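Local coordinates for DUF411 domain-containing protein (Pseudomonas aeruginosa, PDB 6WIS) that binds copper through a cysteine-bridged tetranuclear copper cluster and probably contributes to bacterial copper resistance, at residues Y49-C54 against V109-S114; E1-D6 against D72-R77; S43-P48 against T56-G61; Q107-G110 against Q116-V119; N26-T31 against V68-I73. All coordinates share one frame; numbering follows the deposited sequence.

How the contacts relate
The five contacts are spread along one seven-stranded mixed sheet. Contacts 2 and 5 share helix 70-77 and lie closest, their centres about 6 Å apart; one docks the helix on strand 4-9, the other on the turn leading into the neighbouring strand 29-34. Contact 3 is nested inside the chain loops that both close, and the salt bridge from R77 to D60 links it to contact 2. Contacts 1 and 4 share V109 and G110 on strand 106-111, with centres about 8 Å apart. Contact 1 also touches contact 3 through L111 and P48, so the C-terminal hairpin is tied to the loop that ends in the copper ligand C54.

Contact 1. Residues Y49-C54 against V109-S114; sequences YSMGSC and VGLTRS. With CU (copper (II) ion), chain C; CU (copper (II) ion), chain D.
M51, a selenomethionine here, makes the whole of this contact by laying its side chain against V109 and L111 of strand 106-111. The selenium atom is the main point of touch: M51 SE lies 3.7 Å from L111 CD1 and 4.0 Å from L111 CD2, so it faces both methyls of the leucine fork. Beyond it, M51 CE reaches V109 CG1 at 4.1 Å. A bend at the last torsion (chi3 -130°) turns this terminal methyl aside, and M51 crosses V109 at about a right angle while it slides past L111 in the opposite direction. On the strand, the first torsion of V109 sets CG1 anti to the backbone N (chi1 -177°), and it is this branch that meets CE. The two segments remain well separated in backbone, with 9.0 Å between the CA atoms of M51 and V109, and the interface is wholly apolar.

L111 and V109 lie on one face of the sheet, where both also touch A117 of the next strand, so the selenomethionine packs on the face of the C-terminal hairpin that carries V109 and L111. M51 further packs on P88, and L111 on P48.

Further along the same loop, G52 and S53 are bonded to G89, and S53 N to a carboxylate oxygen of E65. C54 then bridges two copper ions: C54 SG lies 2.3 Å from each copper. C15 and H67 complete the ligand set of one of these ions, C16 and H55 that of the other.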
# COMPACT_ATOMS: atom_id res chain seq x y z
N TYR A 49 2.53 13.17 4.80
CA TYR A 49 2.71 14.03 3.64
C TYR A 49 3.63 13.44 2.56
O TYR A 49 3.17 13.12 1.46
CB TYR A 49 3.23 15.38 4.16
CG TYR A 49 3.39 16.46 3.12
CD1 TYR A 49 2.33 16.82 2.30
CD2 TYR A 49 4.59 17.13 2.99
CE1 TYR A 49 2.48 17.82 1.34
CE2 TYR A 49 4.75 18.13 2.04
CZ TYR A 49 3.69 18.47 1.22
OH TYR A 49 3.86 19.46 0.28
N SER A 50 4.92 13.25 2.86
CA SER A 50 5.85 12.76 1.85
C SER A 50 6.00 11.24 1.88
O SER A 50 7.07 10.70 1.55
CB SER A 50 7.22 13.42 2.02
OG SER A 50 7.98 12.72 2.99
N MSE A 51 4.92 10.56 2.23
CA MSE A 51 4.94 9.09 2.21
C MSE A 51 3.84 8.64 1.25
O MSE A 51 3.59 7.47 1.20
CB MSE A 51 4.71 8.55 3.61
CG MSE A 51 5.90 7.80 4.14
SE MSE A 51 5.68 7.16 5.94
CE MSE A 51 7.27 7.74 6.88
N GLY A 52 3.24 9.58 0.54
CA GLY A 52 2.16 9.25 -0.37
C GLY A 52 2.64 8.49 -1.60
O GLY A 52 3.80 8.51 -1.99
N SER A 53 1.69 7.83 -2.25
CA SER A 53 1.97 7.05 -3.43
C SER A 53 0.79 7.25 -4.36
O SER A 53 0.04 8.23 -4.23
CB SER A 53 2.24 5.58 -3.03
OG SER A 53 2.68 4.80 -4.13
N CYS A 54 0.61 6.33 -5.31
CA CYS A 54 -0.40 6.44 -6.36
C CYS A 54 -1.76 5.83 -5.98
O CYS A 54 -2.74 6.00 -6.71
CB CYS A 54 0.13 5.75 -7.62
SG CYS A 54 0.82 4.11 -7.19
N VAL A 109 7.37 0.75 5.10
CA VAL A 109 7.52 1.50 6.34
C VAL A 109 6.22 1.40 7.14
O VAL A 109 5.18 1.92 6.72
CB VAL A 109 7.90 2.95 6.04
CG1 VAL A 109 8.13 3.72 7.35
CG2 VAL A 109 9.15 3.01 5.14
N GLY A 110 6.27 0.74 8.29
CA GLY A 110 5.13 0.72 9.16
C GLY A 110 5.05 1.97 10.01
O GLY A 110 6.07 2.59 10.34
N LEU A 111 3.83 2.38 10.34
CA LEU A 111 3.65 3.61 11.14
C LEU A 111 2.77 3.37 12.36
O LEU A 111 1.75 2.74 12.22
CB LEU A 111 2.95 4.63 10.25
CG LEU A 111 3.83 5.15 9.13
CD1 LEU A 111 3.02 6.02 8.19
CD2 LEU A 111 5.01 5.89 9.71
N THR A 112 3.22 3.83 13.52
CA THR A 112 2.37 3.82 14.70
C THR A 112 1.54 5.10 14.77
O THR A 112 1.79 6.07 14.04
CB THR A 112 3.20 3.67 15.97
OG1 THR A 112 3.86 4.91 16.22
CG2 THR A 112 4.25 2.57 15.79
N ARG A 113 0.55 5.10 15.66
CA ARG A 113 -0.18 6.33 15.94
C ARG A 113 0.75 7.42 16.49
O ARG A 113 0.61 8.59 16.13
CB ARG A 113 -1.32 6.06 16.92
CG ARG A 113 -2.60 5.67 16.19
CD ARG A 113 -3.73 5.33 17.15
NE ARG A 113 -4.51 4.20 16.64
CZ ARG A 113 -5.44 4.30 15.70
NH1 ARG A 113 -5.72 5.49 15.16
NH2 ARG A 113 -6.10 3.22 15.30
N SER A 114 1.71 7.05 17.33
CA SER A 114 2.61 8.07 17.88
C SER A 114 3.47 8.71 16.80
O SER A 114 4.28 9.60 17.09
CB SER A 114 3.50 7.47 18.98
OG SER A 114 3.95 6.16 18.65
CU CU C . -1.08 2.92 -7.41
CU CU D . 1.35 2.66 -8.88

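Contact 2. Residues E1-D6 against D72-R77; sequences EPLAID and DILKLR
I73 meets I5 methyl to methyl, with I73 CD1 4.3 Å from I5 CD1. On the helix residue CG1 is anti to the carbonyl carbon (chi1 -65°) and the chain beyond it is extended, which carries CD1 toward the sheet. Both isoleucines are buried, and both also touch V64 of strand 62-65 and L23 of helix 14-24, so this end of the contact belongs to the core between sheet and helices.

The next residue, L74, leaves the helix across the line to the other segment, yet its CD2 comes within 4.3 Å of L3 CD2 near the protein surface.

One turn after I73, R77 faces the same way; its N is bonded to I73 O at 3.0 Å. Its chain bends at chi3 (74°) and brings the flat guanidinium beside L3. L3 CD1 lies 3.7 Å above one face of that group, offset toward its rim, with CZ the nearest atom at 3.8 Å and NE and NH1 hardly farther. L3 also packs on F28 and I59. The polar end of R77 is engaged by D60, whose OD2 forms a salt bridge with NE.

Helix 70-77 thus docks over strand 4-9 in a fold whose order of strands and helices from 4-9 to 70-77 matches the core of the thioredoxin fold. The chemistry grades from aliphatic contact at I5 and I73 to a charged group at the surface, whose face is covered by a leucine methyl while its N-H bonds, directed within its plane, remain usable by D60.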
# COMPACT_ATOMS: atom_id res chain seq x y z
N GLU A 1 -14.73 -13.83 7.82
CA GLU A 1 -15.04 -13.28 6.49
C GLU A 1 -13.89 -13.57 5.50
O GLU A 1 -12.79 -13.99 5.89
CB GLU A 1 -15.30 -11.77 6.57
CG GLU A 1 -16.54 -11.39 7.37
CD GLU A 1 -17.81 -12.02 6.83
OE1 GLU A 1 -17.96 -12.08 5.59
OE2 GLU A 1 -18.67 -12.46 7.63
N PRO A 2 -14.14 -13.39 4.21
CA PRO A 2 -13.02 -13.35 3.27
C PRO A 2 -12.09 -12.18 3.57
O PRO A 2 -12.53 -11.09 3.96
CB PRO A 2 -13.71 -13.19 1.91
CG PRO A 2 -15.04 -13.88 2.12
CD PRO A 2 -15.44 -13.48 3.52
N LEU A 3 -10.79 -12.44 3.46
CA LEU A 3 -9.80 -11.37 3.48
C LEU A 3 -10.11 -10.35 2.40
O LEU A 3 -10.19 -10.72 1.23
CB LEU A 3 -8.42 -11.98 3.25
CG LEU A 3 -7.18 -11.10 3.33
CD1 LEU A 3 -6.89 -10.74 4.78
CD2 LEU A 3 -5.99 -11.83 2.69
N ALA A 4 -10.26 -9.07 2.78
CA ALA A 4 -10.73 -8.04 1.85
C ALA A 4 -9.99 -6.71 2.03
O ALA A 4 -9.63 -6.31 3.14
CB ALA A 4 -12.25 -7.80 2.02
N ILE A 5 -9.78 -6.00 0.91
CA ILE A 5 -9.13 -4.70 0.94
C ILE A 5 -9.86 -3.75 -0.02
O ILE A 5 -10.25 -4.14 -1.12
CB ILE A 5 -7.61 -4.81 0.61
CG1 ILE A 5 -6.90 -3.45 0.78
CG2 ILE A 5 -7.36 -5.44 -0.76
CD1 ILE A 5 -5.37 -3.55 0.74
N ASP A 6 -10.08 -2.51 0.41
CA ASP A 6 -10.69 -1.50 -0.45
C ASP A 6 -9.63 -0.50 -0.91
O ASP A 6 -8.89 0.05 -0.09
CB ASP A 6 -11.82 -0.76 0.26
CG ASP A 6 -12.65 0.10 -0.71
OD1 ASP A 6 -13.07 -0.43 -1.78
OD2 ASP A 6 -12.89 1.29 -0.40
N ASP A 72 3.72 -8.45 3.19
CA ASP A 72 3.91 -7.41 4.19
C ASP A 72 2.60 -6.80 4.64
O ASP A 72 2.54 -6.27 5.76
CB ASP A 72 4.85 -6.32 3.65
CG ASP A 72 6.19 -6.90 3.22
OD1 ASP A 72 6.71 -7.74 3.97
OD2 ASP A 72 6.72 -6.53 2.15
N ILE A 73 1.55 -6.88 3.82
CA ILE A 73 0.22 -6.50 4.29
C ILE A 73 -0.23 -7.46 5.39
O ILE A 73 -0.81 -7.03 6.40
CB ILE A 73 -0.79 -6.47 3.12
CG1 ILE A 73 -0.44 -5.37 2.10
CG2 ILE A 73 -2.20 -6.19 3.64
CD1 ILE A 73 -1.43 -5.38 0.84
N LEU A 74 0.08 -8.75 5.25
CA LEU A 74 -0.24 -9.71 6.32
C LEU A 74 0.52 -9.37 7.61
O LEU A 74 -0.05 -9.45 8.71
CB LEU A 74 0.06 -11.15 5.88
CG LEU A 74 -0.60 -11.72 4.61
CD1 LEU A 74 -0.14 -13.17 4.30
CD2 LEU A 74 -2.15 -11.63 4.64
N LYS A 75 1.80 -8.96 7.51
CA LYS A 75 2.53 -8.55 8.71
C LYS A 75 1.93 -7.31 9.34
O LYS A 75 1.88 -7.19 10.58
CB LYS A 75 4.01 -8.29 8.40
CG LYS A 75 4.75 -9.47 7.78
CD LYS A 75 6.19 -9.10 7.42
N LEU A 76 1.51 -6.36 8.51
CA LEU A 76 0.82 -5.17 9.00
C LEU A 76 -0.40 -5.55 9.83
O LEU A 76 -0.61 -5.01 10.93
CB LEU A 76 0.42 -4.28 7.82
CG LEU A 76 -0.50 -3.10 8.12
CD1 LEU A 76 0.20 -2.10 9.06
CD2 LEU A 76 -0.93 -2.40 6.81
N ARG A 77 -1.19 -6.49 9.34
CA ARG A 77 -2.43 -6.88 10.01
C ARG A 77 -2.18 -7.42 11.41
O ARG A 77 -3.02 -7.23 12.30
CB ARG A 77 -3.17 -7.93 9.19
CG ARG A 77 -3.77 -7.38 7.93
CD ARG A 77 -4.65 -8.38 7.22
NE ARG A 77 -5.94 -8.59 7.88
CZ ARG A 77 -6.31 -9.74 8.44
NH1 ARG A 77 -5.48 -10.77 8.43
NH2 ARG A 77 -7.49 -9.86 9.01

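Contact 3. Residues S43-P48 against T56-G61; sequences SRLGVP and TGVIDG
Apolar contacts carry this interface, and nearly all of them come from the fork of L45. L45 CD1 meets T56 CG2 at 3.6 Å, the two side chains approaching tip to tip. The same methyl lies 3.8 Å from V58 CG2, and L45 CD2 reaches that valine branch at 4.1 Å as L45 crosses V58 at a slant. V47 CG2 adds a looser touch on T56 CG2 at 4.5 Å.

Polar bonds serve to position these groups. In T56, chi1 of -54° sets OG1 beside the backbone N, where it is hydrogen-bonded to E65 OE1 and K42 NZ, and leaves CG2 anti to that N and turned to L45. On the other segment a Schellman motif ends helix 38-45: V47 N bonds to K42 O, and G46 N makes a weak bond to S43 O at 3.3 Å. G46, with positive phi (85°), is its C-prime residue. L45 faces strand 55-59 from the last turn of the helix, and V47 faces it just past the reversal.

The helix end therefore covers the sheet face that carries T56 and V58. Chemically, T56 is split between two roles: its methyl belongs to the apolar interface, and its hydroxyl is hydrogen-bonded to E65 and K42, which probably fix the rotation of the side chain.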
# COMPACT_ATOMS: atom_id res chain seq x y z
N SER A 43 -5.28 12.18 3.97
CA SER A 43 -5.19 12.92 5.23
C SER A 43 -6.13 12.36 6.28
O SER A 43 -5.80 12.34 7.46
CB SER A 43 -5.46 14.40 5.01
OG SER A 43 -6.84 14.61 4.83
N ARG A 44 -7.30 11.85 5.87
CA ARG A 44 -8.19 11.26 6.87
C ARG A 44 -7.63 9.96 7.43
O ARG A 44 -7.89 9.63 8.59
CB ARG A 44 -9.57 11.05 6.28
CG ARG A 44 -10.36 12.35 6.20
CD ARG A 44 -11.65 12.19 5.41
NE ARG A 44 -12.21 13.50 5.08
CZ ARG A 44 -13.44 13.71 4.63
NH1 ARG A 44 -14.26 12.70 4.44
NH2 ARG A 44 -13.83 14.94 4.36
N LEU A 45 -6.88 9.21 6.62
CA LEU A 45 -6.30 7.96 7.09
C LEU A 45 -5.00 8.18 7.85
O LEU A 45 -4.51 7.24 8.49
CB LEU A 45 -6.08 7.02 5.90
CG LEU A 45 -7.34 6.40 5.30
CD1 LEU A 45 -7.09 5.87 3.92
CD2 LEU A 45 -7.84 5.26 6.20
N GLY A 46 -4.43 9.38 7.79
CA GLY A 46 -3.19 9.66 8.47
C GLY A 46 -1.94 9.29 7.69
O GLY A 46 -0.89 9.05 8.30
N VAL A 47 -2.02 9.24 6.36
CA VAL A 47 -0.82 8.96 5.58
C VAL A 47 0.08 10.19 5.63
O VAL A 47 -0.35 11.27 5.22
CB VAL A 47 -1.16 8.62 4.12
CG1 VAL A 47 0.15 8.35 3.33
CG2 VAL A 47 -2.16 7.45 4.04
N PRO A 48 1.33 10.07 6.09
CA PRO A 48 2.20 11.25 6.17
C PRO A 48 2.47 11.85 4.80
O PRO A 48 2.67 11.15 3.80
CB PRO A 48 3.49 10.70 6.79
CG PRO A 48 3.07 9.42 7.47
CD PRO A 48 2.04 8.85 6.53
N THR A 56 -4.23 4.17 -2.33
CA THR A 56 -4.34 3.96 -0.88
C THR A 56 -5.34 2.84 -0.65
O THR A 56 -6.50 2.96 -1.06
CB THR A 56 -4.80 5.23 -0.15
OG1 THR A 56 -3.93 6.33 -0.48
CG2 THR A 56 -4.77 4.99 1.36
N GLY A 57 -4.89 1.74 -0.03
CA GLY A 57 -5.78 0.65 0.35
C GLY A 57 -6.17 0.76 1.82
O GLY A 57 -5.48 1.41 2.60
N VAL A 58 -7.29 0.13 2.19
CA VAL A 58 -7.74 0.09 3.59
C VAL A 58 -8.12 -1.34 3.92
O VAL A 58 -8.96 -1.94 3.24
CB VAL A 58 -8.94 1.03 3.87
CG1 VAL A 58 -9.21 1.07 5.40
CG2 VAL A 58 -8.65 2.45 3.37
N ILE A 59 -7.50 -1.89 4.96
CA ILE A 59 -7.81 -3.26 5.35
C ILE A 59 -7.94 -3.28 6.86
O ILE A 59 -7.02 -2.86 7.56
CB ILE A 59 -6.77 -4.30 4.86
CG1 ILE A 59 -7.14 -5.70 5.38
CG2 ILE A 59 -5.32 -3.91 5.26
CD1 ILE A 59 -6.58 -6.85 4.50
N ASP A 60 -9.10 -3.73 7.35
CA ASP A 60 -9.34 -3.89 8.78
C ASP A 60 -8.91 -2.65 9.56
O ASP A 60 -8.32 -2.74 10.64
CB ASP A 60 -8.65 -5.16 9.30
CG ASP A 60 -9.22 -6.44 8.66
OD1 ASP A 60 -10.46 -6.63 8.62
OD2 ASP A 60 -8.41 -7.26 8.18
N GLY A 61 -9.17 -1.48 8.97
CA GLY A 61 -8.92 -0.22 9.61
C GLY A 61 -7.57 0.41 9.37
O GLY A 61 -7.38 1.58 9.72

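Contact 4. Residues Q107-G110 against Q116-V119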
# COMPACT_ATOMS: atom_id res chain seq x y z
N GLN A 107 11.80 0.27 0.94
CA GLN A 107 11.36 -0.30 2.21
C GLN A 107 9.85 -0.19 2.32
O GLN A 107 9.22 0.73 1.76
CB GLN A 107 12.01 0.42 3.40
CG GLN A 107 13.53 0.61 3.30
CD GLN A 107 14.08 1.57 4.36
OE1 GLN A 107 13.59 2.68 4.53
NE2 GLN A 107 15.10 1.13 5.08
N VAL A 108 9.25 -1.14 3.02
CA VAL A 108 7.88 -1.00 3.49
C VAL A 108 7.95 -0.43 4.91
O VAL A 108 8.55 -1.03 5.81
CB VAL A 108 7.16 -2.36 3.48
CG1 VAL A 108 5.76 -2.19 4.09
CG2 VAL A 108 7.08 -2.91 2.05
N VAL A 109 7.37 0.75 5.10
CA VAL A 109 7.52 1.50 6.34
C VAL A 109 6.22 1.40 7.14
O VAL A 109 5.18 1.92 6.72
CB VAL A 109 7.90 2.95 6.04
CG1 VAL A 109 8.13 3.72 7.35
CG2 VAL A 109 9.15 3.01 5.14
N GLY A 110 6.27 0.74 8.29
CA GLY A 110 5.13 0.72 9.16
C GLY A 110 5.05 1.97 10.01
O GLY A 110 6.07 2.59 10.34
N GLN A 116 5.66 6.97 15.06
CA GLN A 116 6.89 6.21 14.91
C GLN A 116 6.89 5.45 13.59
O GLN A 116 5.88 4.87 13.18
CB GLN A 116 7.06 5.25 16.08
CG GLN A 116 8.34 4.43 16.02
CD GLN A 116 9.59 5.30 15.88
OE1 GLN A 116 9.91 6.08 16.78
NE2 GLN A 116 10.29 5.16 14.76
N ALA A 117 8.03 5.47 12.91
CA ALA A 117 8.25 4.70 11.69
C ALA A 117 9.02 3.44 12.04
O ALA A 117 10.03 3.51 12.74
CB ALA A 117 9.01 5.51 10.64
N SER A 118 8.53 2.30 11.56
CA SER A 118 9.12 0.99 11.83
C SER A 118 9.19 0.22 10.52
O SER A 118 8.15 -0.06 9.91
CB SER A 118 8.29 0.22 12.85
OG SER A 118 8.64 -1.15 12.84
N VAL A 119 10.40 -0.15 10.11
CA VAL A 119 10.59 -0.78 8.81
C VAL A 119 10.09 -2.22 8.87
O VAL A 119 10.59 -3.03 9.65
CB VAL A 119 12.06 -0.70 8.38
CG1 VAL A 119 12.33 -1.55 7.13
CG2 VAL A 119 12.44 0.75 8.14
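Two backbone hydrogen bonds join G110 and S118 reciprocally. G110 N donates to S118 O over 2.6 Å, a short but bent bond, and S118 N donates to G110 O over 2.8 Å with a straighter N-H...O angle of 165°. In both, the donor is tilted by about 30° from the plane of the accepting carbonyl. This marks G110 and S118 as an antiparallel hydrogen-bonded pair, and V109 with V119 as the adjacent non-hydrogen-bonded pair. A weaker CA-H...O contact runs from A117 CA to G110 O at 3.3 Å, so that one carbonyl receives both an N-H and a CA-H from the partner strand.

Side-chain contacts lie on the face carrying V109 and V119. V109 CG1 meets A117 CB at 3.8 Å, diagonally across the pair. Farther along, the extended chain of Q107 slants across V119, with Q107 NE2 4.1 Å from V119 CG2.

A side-chain hydrogen bond lies within 116-119: Q116 NE2 donates to A117 O at 2.6 Å, the acceptor lying almost in the plane of the amide. The backbone N of Q116 is in turn bonded to T112 OG1, a bond that spans the turn between the strands.

The short strand axes make 140° between their directions, a marked twist, and V108 makes further backbone hydrogen bonds to L120 and A121. This is a twisted antiparallel beta hairpin, strands 106-111 and 117-123, whose second strand is the outermost of the sheet within this chain.

Contact 5. Residues N26-T31 against V68-I73; sequences NGFKVT and VPAADI
N26 and A70 stand nearest in backbone, their CA atoms 6.8 Å apart, where the chain turns out of helix 14-24 through G27 (positive phi, 96°) and faces the start of helix 70-77, with P69 at its N-cap. The methyl of A70 is the shared target. A70 CB lies 3.6 Å from N26 CG, and the amide O and N of N26 are nearly equally distant from it. N26 ND2 is bonded to the carbonyl O of H22, a zinc ligand, which holds the amide in place.

F28 supplies the larger hydrophobic surface. Its CE1 touches A70 CB at 3.9 Å, while CE2 lies 3.9 Å from I73 CG2; the ring meets both groups obliquely. A chi1 of -72° swings the ring from the loop toward helix 70-77, so that these two atoms meet A70 and I73.

G27 is the C-prime residue of a Schellman motif, with F28 N bonded to L23 O and G27 N to E24 O. The motif ends the helix of a beta-alpha-beta crossover from strand 4-9 to the parallel neighbour 29-34, and F28 follows directly. L3, I5 and L23 also pack on the F28 ring. I73 N bonds to the O of the N-cap residue P69 at 3.1 Å, while A70 N donates a hydrogen bond to a glycerol, probably from the crystallisation liquor.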
# COMPACT_ATOMS: atom_id res chain seq x y z
N ASN A 26 -3.09 -13.36 -4.72
CA ASN A 26 -2.68 -13.77 -3.39
C ASN A 26 -3.86 -14.06 -2.48
O ASN A 26 -3.67 -14.28 -1.28
CB ASN A 26 -1.76 -12.72 -2.78
CG ASN A 26 -0.34 -12.85 -3.27
OD1 ASN A 26 0.42 -13.67 -2.76
ND2 ASN A 26 0.02 -12.06 -4.29
N GLY A 27 -5.08 -14.09 -3.02
CA GLY A 27 -6.24 -14.44 -2.23
C GLY A 27 -7.03 -13.29 -1.65
O GLY A 27 -8.08 -13.53 -1.02
N PHE A 28 -6.59 -12.04 -1.83
CA PHE A 28 -7.37 -10.91 -1.34
C PHE A 28 -8.62 -10.71 -2.18
O PHE A 28 -8.57 -10.75 -3.42
CB PHE A 28 -6.55 -9.62 -1.37
CG PHE A 28 -5.47 -9.53 -0.33
CD1 PHE A 28 -4.30 -10.25 -0.46
CD2 PHE A 28 -5.60 -8.66 0.74
CE1 PHE A 28 -3.30 -10.13 0.47
CE2 PHE A 28 -4.61 -8.56 1.68
CZ PHE A 28 -3.45 -9.30 1.55
N LYS A 29 -9.74 -10.47 -1.52
CA LYS A 29 -10.89 -9.87 -2.18
C LYS A 29 -10.69 -8.35 -2.23
O LYS A 29 -10.47 -7.71 -1.19
CB LYS A 29 -12.17 -10.24 -1.43
CG LYS A 29 -13.42 -9.54 -1.93
N VAL A 30 -10.74 -7.77 -3.43
CA VAL A 30 -10.42 -6.36 -3.64
C VAL A 30 -11.67 -5.65 -4.16
O VAL A 30 -12.30 -6.12 -5.11
CB VAL A 30 -9.24 -6.17 -4.61
CG1 VAL A 30 -8.81 -4.70 -4.70
CG2 VAL A 30 -8.03 -7.03 -4.19
N THR A 31 -12.01 -4.52 -3.54
CA THR A 31 -12.92 -3.56 -4.15
C THR A 31 -12.17 -2.26 -4.40
O THR A 31 -11.29 -1.88 -3.62
CB THR A 31 -14.13 -3.28 -3.25
OG1 THR A 31 -13.67 -2.80 -2.00
CG2 THR A 31 -14.96 -4.55 -3.02
N VAL A 68 2.77 -2.01 -1.67
CA VAL A 68 3.17 -2.91 -0.58
C VAL A 68 2.97 -4.36 -1.01
O VAL A 68 1.87 -4.71 -1.47
CB VAL A 68 2.36 -2.62 0.68
CG1 VAL A 68 2.83 -3.54 1.83
CG2 VAL A 68 2.45 -1.12 1.11
N PRO A 69 3.96 -5.24 -0.86
CA PRO A 69 3.75 -6.65 -1.21
C PRO A 69 2.71 -7.30 -0.30
O PRO A 69 2.58 -6.94 0.88
CB PRO A 69 5.14 -7.28 -1.00
CG PRO A 69 6.10 -6.11 -1.25
CD PRO A 69 5.38 -4.95 -0.58
N ALA A 70 2.01 -8.29 -0.85
CA ALA A 70 0.95 -8.98 -0.11
C ALA A 70 1.44 -9.51 1.24
O ALA A 70 0.76 -9.35 2.26
CB ALA A 70 0.38 -10.12 -0.96
N ALA A 71 2.62 -10.14 1.26
CA ALA A 71 3.14 -10.72 2.50
C ALA A 71 3.37 -9.67 3.58
O ALA A 71 3.21 -9.95 4.78
CB ALA A 71 4.45 -11.48 2.24
N ASP A 72 3.72 -8.45 3.19
CA ASP A 72 3.91 -7.41 4.19
C ASP A 72 2.60 -6.80 4.64
O ASP A 72 2.54 -6.27 5.76
CB ASP A 72 4.85 -6.32 3.65
CG ASP A 72 6.19 -6.90 3.22
OD1 ASP A 72 6.71 -7.74 3.97
OD2 ASP A 72 6.72 -6.53 2.15
N ILE A 73 1.55 -6.88 3.82
CA ILE A 73 0.22 -6.50 4.29
C ILE A 73 -0.23 -7.46 5.39
O ILE A 73 -0.81 -7.03 6.40
CB ILE A 73 -0.79 -6.47 3.12
CG1 ILE A 73 -0.44 -5.37 2.10
CG2 ILE A 73 -2.20 -6.19 3.64
CD1 ILE A 73 -1.43 -5.38 0.84